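N-acetylglucosamine 2-epimerase (PDB 3GT5) probably isomerises a sugar, as expected of a member of the N-acylglucosamine 2-epimerase family, though its substrate is not established. Local coordinates at residues A273-W285 / L322-W334. Numbering follows the deposited sequence.
Sequences ARSLFDVAVARSW and LATRSGDERYWQW
Tyr331, on the first turn of helix 329-346, reaches across to Asp278 and Arg274 of helix 269-284 in the helical (alpha/alpha) barrel expected of the N-acylglucosamine 2-epimerase family, where helix 269-284 packs against the end of helix 309-326 and the start of helix 329-346. From CB outward, its CG stands anti to the carbonyl carbon (chi1 -69°), which directs the ring toward helix 269-284. One face of the ring lies on Leu322 CB, from the helix preceding the turn. CD1 and CE1 form the edge that meets the face of Phe277 in an offset edge-to-face pair, Tyr331 CE1 coming within 3.7 Å of Phe277 CD2. On the other flank CE2 lies over a face of the Arg274 guanidinium. At the tip, Tyr331 OH gives its proton to the syn lone pair of Asp278 OD1 (2.7 Å), the carboxylate plane turned 22° from the ring, and accepts from Arg274 NE (2.9 Å), the hydroxyl oxygen lying 34° out of the guanidinium plane. These two bonds orient the hydroxyl and bring the carboxylate and the guanidinium to one oxygen. Arg274 NH2 makes a salt bridge with Asp328 OD2, its hydrogen bond long and weak (3.3 Å); Arg330 grips this N-cap residue side-on with NE and NH2. Beyond Tyr331 the aromatic cluster continues: Phe277 turns its edge to the face of the five-membered ring of Trp334, and Trp334 in turn points its six-membered ring edge at the face of the five-membered ring of Trp285. Over the face of Trp334 sits Val281 CG2, closest to Trp334 CZ2, at 3.5 Å.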
# COMPACT_ATOMS: atom_id res chain seq x y z
N ALA A 273 3.10 -17.50 -3.66
CA ALA A 273 3.76 -16.52 -2.76
C ALA A 273 5.27 -16.75 -2.68
O ALA A 273 6.04 -15.80 -2.81
CB ALA A 273 3.15 -16.59 -1.33
N ARG A 274 5.67 -18.00 -2.47
CA ARG A 274 7.12 -18.35 -2.37
C ARG A 274 7.84 -18.05 -3.68
O ARG A 274 8.95 -17.50 -3.68
CB ARG A 274 7.30 -19.83 -1.96
CG ARG A 274 6.76 -20.14 -0.57
CD ARG A 274 7.16 -21.52 -0.10
NE ARG A 274 8.61 -21.59 0.05
CZ ARG A 274 9.27 -22.50 0.78
NH1 ARG A 274 8.60 -23.43 1.44
NH2 ARG A 274 10.60 -22.45 0.83
N SER A 275 7.22 -18.36 -4.81
CA SER A 275 7.84 -18.11 -6.14
C SER A 275 8.06 -16.61 -6.36
O SER A 275 9.11 -16.19 -6.87
CB SER A 275 7.02 -18.74 -7.30
OG SER A 275 5.83 -17.98 -7.63
N LEU A 276 7.07 -15.80 -5.97
CA LEU A 276 7.18 -14.36 -6.16
C LEU A 276 8.28 -13.75 -5.27
O LEU A 276 9.12 -12.93 -5.72
CB LEU A 276 5.85 -13.67 -5.84
CG LEU A 276 4.73 -13.98 -6.86
CD1 LEU A 276 3.36 -13.37 -6.45
CD2 LEU A 276 5.11 -13.52 -8.31
N PHE A 277 8.23 -14.14 -4.00
CA PHE A 277 9.16 -13.58 -3.02
C PHE A 277 10.62 -14.00 -3.37
O PHE A 277 11.51 -13.13 -3.42
CB PHE A 277 8.80 -14.02 -1.62
CG PHE A 277 9.74 -13.50 -0.55
CD1 PHE A 277 9.40 -12.40 0.19
CD2 PHE A 277 10.97 -14.10 -0.31
CE1 PHE A 277 10.23 -11.87 1.16
CE2 PHE A 277 11.82 -13.58 0.68
CZ PHE A 277 11.45 -12.47 1.41
N ASP A 278 10.83 -15.28 -3.63
CA ASP A 278 12.20 -15.85 -3.75
C ASP A 278 12.89 -15.21 -4.94
O ASP A 278 14.03 -14.77 -4.84
CB ASP A 278 12.20 -17.38 -3.93
CG ASP A 278 11.66 -18.15 -2.70
OD1 ASP A 278 11.40 -17.57 -1.61
OD2 ASP A 278 11.46 -19.38 -2.87
N VAL A 279 12.20 -15.15 -6.07
CA VAL A 279 12.75 -14.54 -7.27
C VAL A 279 12.98 -13.05 -7.10
O VAL A 279 14.07 -12.55 -7.46
CB VAL A 279 11.84 -14.78 -8.50
CG1 VAL A 279 12.31 -13.94 -9.69
CG2 VAL A 279 11.83 -16.26 -8.81
N ALA A 280 12.01 -12.34 -6.53
CA ALA A 280 12.12 -10.88 -6.35
C ALA A 280 13.32 -10.48 -5.50
O ALA A 280 14.06 -9.55 -5.85
CB ALA A 280 10.81 -10.29 -5.74
N VAL A 281 13.53 -11.15 -4.37
CA VAL A 281 14.65 -10.75 -3.50
C VAL A 281 15.99 -11.20 -4.11
O VAL A 281 16.98 -10.48 -3.94
CB VAL A 281 14.47 -11.19 -2.00
CG1 VAL A 281 13.17 -10.61 -1.48
CG2 VAL A 281 14.49 -12.75 -1.85
N ALA A 282 16.02 -12.33 -4.82
CA ALA A 282 17.26 -12.78 -5.51
C ALA A 282 17.72 -11.75 -6.52
O ALA A 282 18.92 -11.40 -6.65
CB ALA A 282 17.06 -14.16 -6.20
N ARG A 283 16.78 -11.28 -7.30
CA ARG A 283 17.08 -10.30 -8.33
C ARG A 283 17.40 -8.92 -7.81
O ARG A 283 18.12 -8.19 -8.50
CB ARG A 283 15.92 -10.15 -9.29
CG ARG A 283 15.56 -11.40 -10.03
CD ARG A 283 16.03 -11.46 -11.51
NE ARG A 283 15.45 -12.69 -12.06
CZ ARG A 283 14.35 -12.81 -12.83
NH1 ARG A 283 13.68 -11.78 -13.34
NH2 ARG A 283 13.96 -14.04 -13.15
N SER A 284 16.86 -8.53 -6.64
CA SER A 284 16.94 -7.10 -6.24
C SER A 284 17.74 -6.77 -4.98
O SER A 284 17.99 -5.61 -4.76
CB SER A 284 15.53 -6.50 -6.09
OG SER A 284 14.87 -7.15 -5.01
N TRP A 285 18.15 -7.75 -4.18
CA TRP A 285 18.89 -7.47 -2.95
C TRP A 285 20.32 -7.04 -3.30
O TRP A 285 20.99 -7.74 -4.06
CB TRP A 285 18.91 -8.68 -2.02
CG TRP A 285 19.72 -8.47 -0.77
CD1 TRP A 285 20.99 -8.95 -0.52
CD2 TRP A 285 19.35 -7.72 0.39
NE1 TRP A 285 21.41 -8.55 0.73
CE2 TRP A 285 20.42 -7.80 1.31
CE3 TRP A 285 18.20 -6.99 0.76
CZ2 TRP A 285 20.39 -7.18 2.57
CZ3 TRP A 285 18.16 -6.38 2.03
CH2 TRP A 285 19.25 -6.47 2.90
N LEU A 322 5.68 -15.71 5.44
CA LEU A 322 6.21 -16.89 4.77
C LEU A 322 6.92 -17.77 5.77
O LEU A 322 6.73 -18.97 5.74
CB LEU A 322 7.18 -16.49 3.67
CG LEU A 322 6.45 -15.96 2.43
CD1 LEU A 322 7.33 -15.06 1.56
CD2 LEU A 322 5.93 -17.18 1.66
N ALA A 323 7.70 -17.16 6.65
CA ALA A 323 8.40 -17.90 7.74
C ALA A 323 7.43 -18.65 8.64
O ALA A 323 7.66 -19.84 8.96
CB ALA A 323 9.31 -16.95 8.57
N THR A 324 6.34 -18.00 9.05
CA THR A 324 5.41 -18.58 10.01
C THR A 324 4.59 -19.71 9.38
O THR A 324 4.40 -20.76 9.98
CB THR A 324 4.47 -17.52 10.59
OG1 THR A 324 5.25 -16.46 11.15
CG2 THR A 324 3.60 -18.15 11.70
N ARG A 325 4.17 -19.50 8.13
CA ARG A 325 3.42 -20.53 7.41
C ARG A 325 4.27 -21.73 6.98
O ARG A 325 3.85 -22.89 7.12
CB ARG A 325 2.76 -19.89 6.18
CG ARG A 325 1.86 -20.81 5.38
CD ARG A 325 0.80 -21.49 6.24
NE ARG A 325 -0.34 -21.97 5.45
CZ ARG A 325 -0.37 -23.08 4.72
NH1 ARG A 325 0.69 -23.89 4.63
NH2 ARG A 325 -1.49 -23.39 4.05
N SER A 326 5.46 -21.46 6.47
CA SER A 326 6.29 -22.49 5.86
C SER A 326 7.17 -23.22 6.87
O SER A 326 7.61 -24.33 6.59
CB SER A 326 7.18 -21.88 4.79
OG SER A 326 8.23 -21.13 5.38
N GLY A 327 7.46 -22.58 8.00
CA GLY A 327 8.50 -23.07 8.93
C GLY A 327 9.93 -22.98 8.39
O GLY A 327 10.86 -23.49 9.00
N ASP A 328 10.14 -22.35 7.24
CA ASP A 328 11.46 -22.26 6.65
C ASP A 328 12.19 -21.07 7.29
O ASP A 328 11.77 -19.93 7.16
CB ASP A 328 11.36 -22.11 5.14
CG ASP A 328 12.66 -22.36 4.43
OD1 ASP A 328 13.74 -21.96 4.93
OD2 ASP A 328 12.61 -22.96 3.34
N GLU A 329 13.30 -21.35 7.98
CA GLU A 329 14.03 -20.35 8.75
C GLU A 329 14.75 -19.35 7.85
O GLU A 329 15.11 -18.25 8.30
CB GLU A 329 15.02 -21.06 9.70
CG GLU A 329 15.83 -20.14 10.64
CD GLU A 329 14.99 -19.41 11.69
OE1 GLU A 329 15.52 -18.44 12.29
OE2 GLU A 329 13.81 -19.81 11.92
N ARG A 330 14.97 -19.71 6.58
CA ARG A 330 15.59 -18.78 5.66
C ARG A 330 14.71 -17.53 5.52
O ARG A 330 15.23 -16.44 5.27
CB ARG A 330 15.86 -19.43 4.28
CG ARG A 330 17.03 -20.47 4.31
CD ARG A 330 17.18 -21.31 3.02
NE ARG A 330 15.94 -21.98 2.61
CZ ARG A 330 15.75 -22.59 1.43
NH1 ARG A 330 16.71 -22.64 0.50
NH2 ARG A 330 14.57 -23.16 1.16
N TYR A 331 13.38 -17.68 5.68
CA TYR A 331 12.48 -16.51 5.65
C TYR A 331 12.66 -15.59 6.87
O TYR A 331 12.55 -14.39 6.74
CB TYR A 331 11.02 -16.90 5.43
CG TYR A 331 10.75 -17.44 4.05
CD1 TYR A 331 11.02 -16.70 2.92
CD2 TYR A 331 10.21 -18.73 3.89
CE1 TYR A 331 10.78 -17.21 1.65
CE2 TYR A 331 9.96 -19.26 2.61
CZ TYR A 331 10.26 -18.50 1.50
OH TYR A 331 10.02 -19.01 0.24
N TRP A 332 12.95 -16.14 8.04
CA TRP A 332 13.26 -15.28 9.18
C TRP A 332 14.61 -14.59 9.01
O TRP A 332 14.78 -13.46 9.47
CB TRP A 332 13.21 -16.04 10.51
CG TRP A 332 11.81 -16.27 11.06
CD1 TRP A 332 11.26 -17.48 11.40
CD2 TRP A 332 10.85 -15.28 11.42
NE1 TRP A 332 10.00 -17.30 11.91
CE2 TRP A 332 9.72 -15.96 11.95
CE3 TRP A 332 10.81 -13.88 11.33
CZ2 TRP A 332 8.56 -15.29 12.33
CZ3 TRP A 332 9.67 -13.21 11.77
CH2 TRP A 332 8.56 -13.92 12.25
N GLN A 333 15.58 -15.27 8.38
CA GLN A 333 16.85 -14.63 8.04
C GLN A 333 16.62 -13.45 7.10
O GLN A 333 17.26 -12.40 7.26
CB GLN A 333 17.86 -15.64 7.50
CG GLN A 333 18.32 -16.53 8.64
CD GLN A 333 18.91 -17.84 8.22
OE1 GLN A 333 19.08 -18.13 7.03
NE2 GLN A 333 19.21 -18.66 9.22
N TRP A 334 15.70 -13.59 6.15
CA TRP A 334 15.37 -12.44 5.28
C TRP A 334 14.77 -11.29 6.07
O TRP A 334 15.15 -10.15 5.90
CB TRP A 334 14.45 -12.84 4.13
CG TRP A 334 15.23 -13.30 2.93
CD1 TRP A 334 15.32 -14.56 2.44
CD2 TRP A 334 16.03 -12.48 2.08
NE1 TRP A 334 16.13 -14.58 1.35
CE2 TRP A 334 16.57 -13.32 1.08
CE3 TRP A 334 16.33 -11.11 2.04
CZ2 TRP A 334 17.40 -12.84 0.07
CZ3 TRP A 334 17.15 -10.64 1.05
CH2 TRP A 334 17.69 -11.52 0.08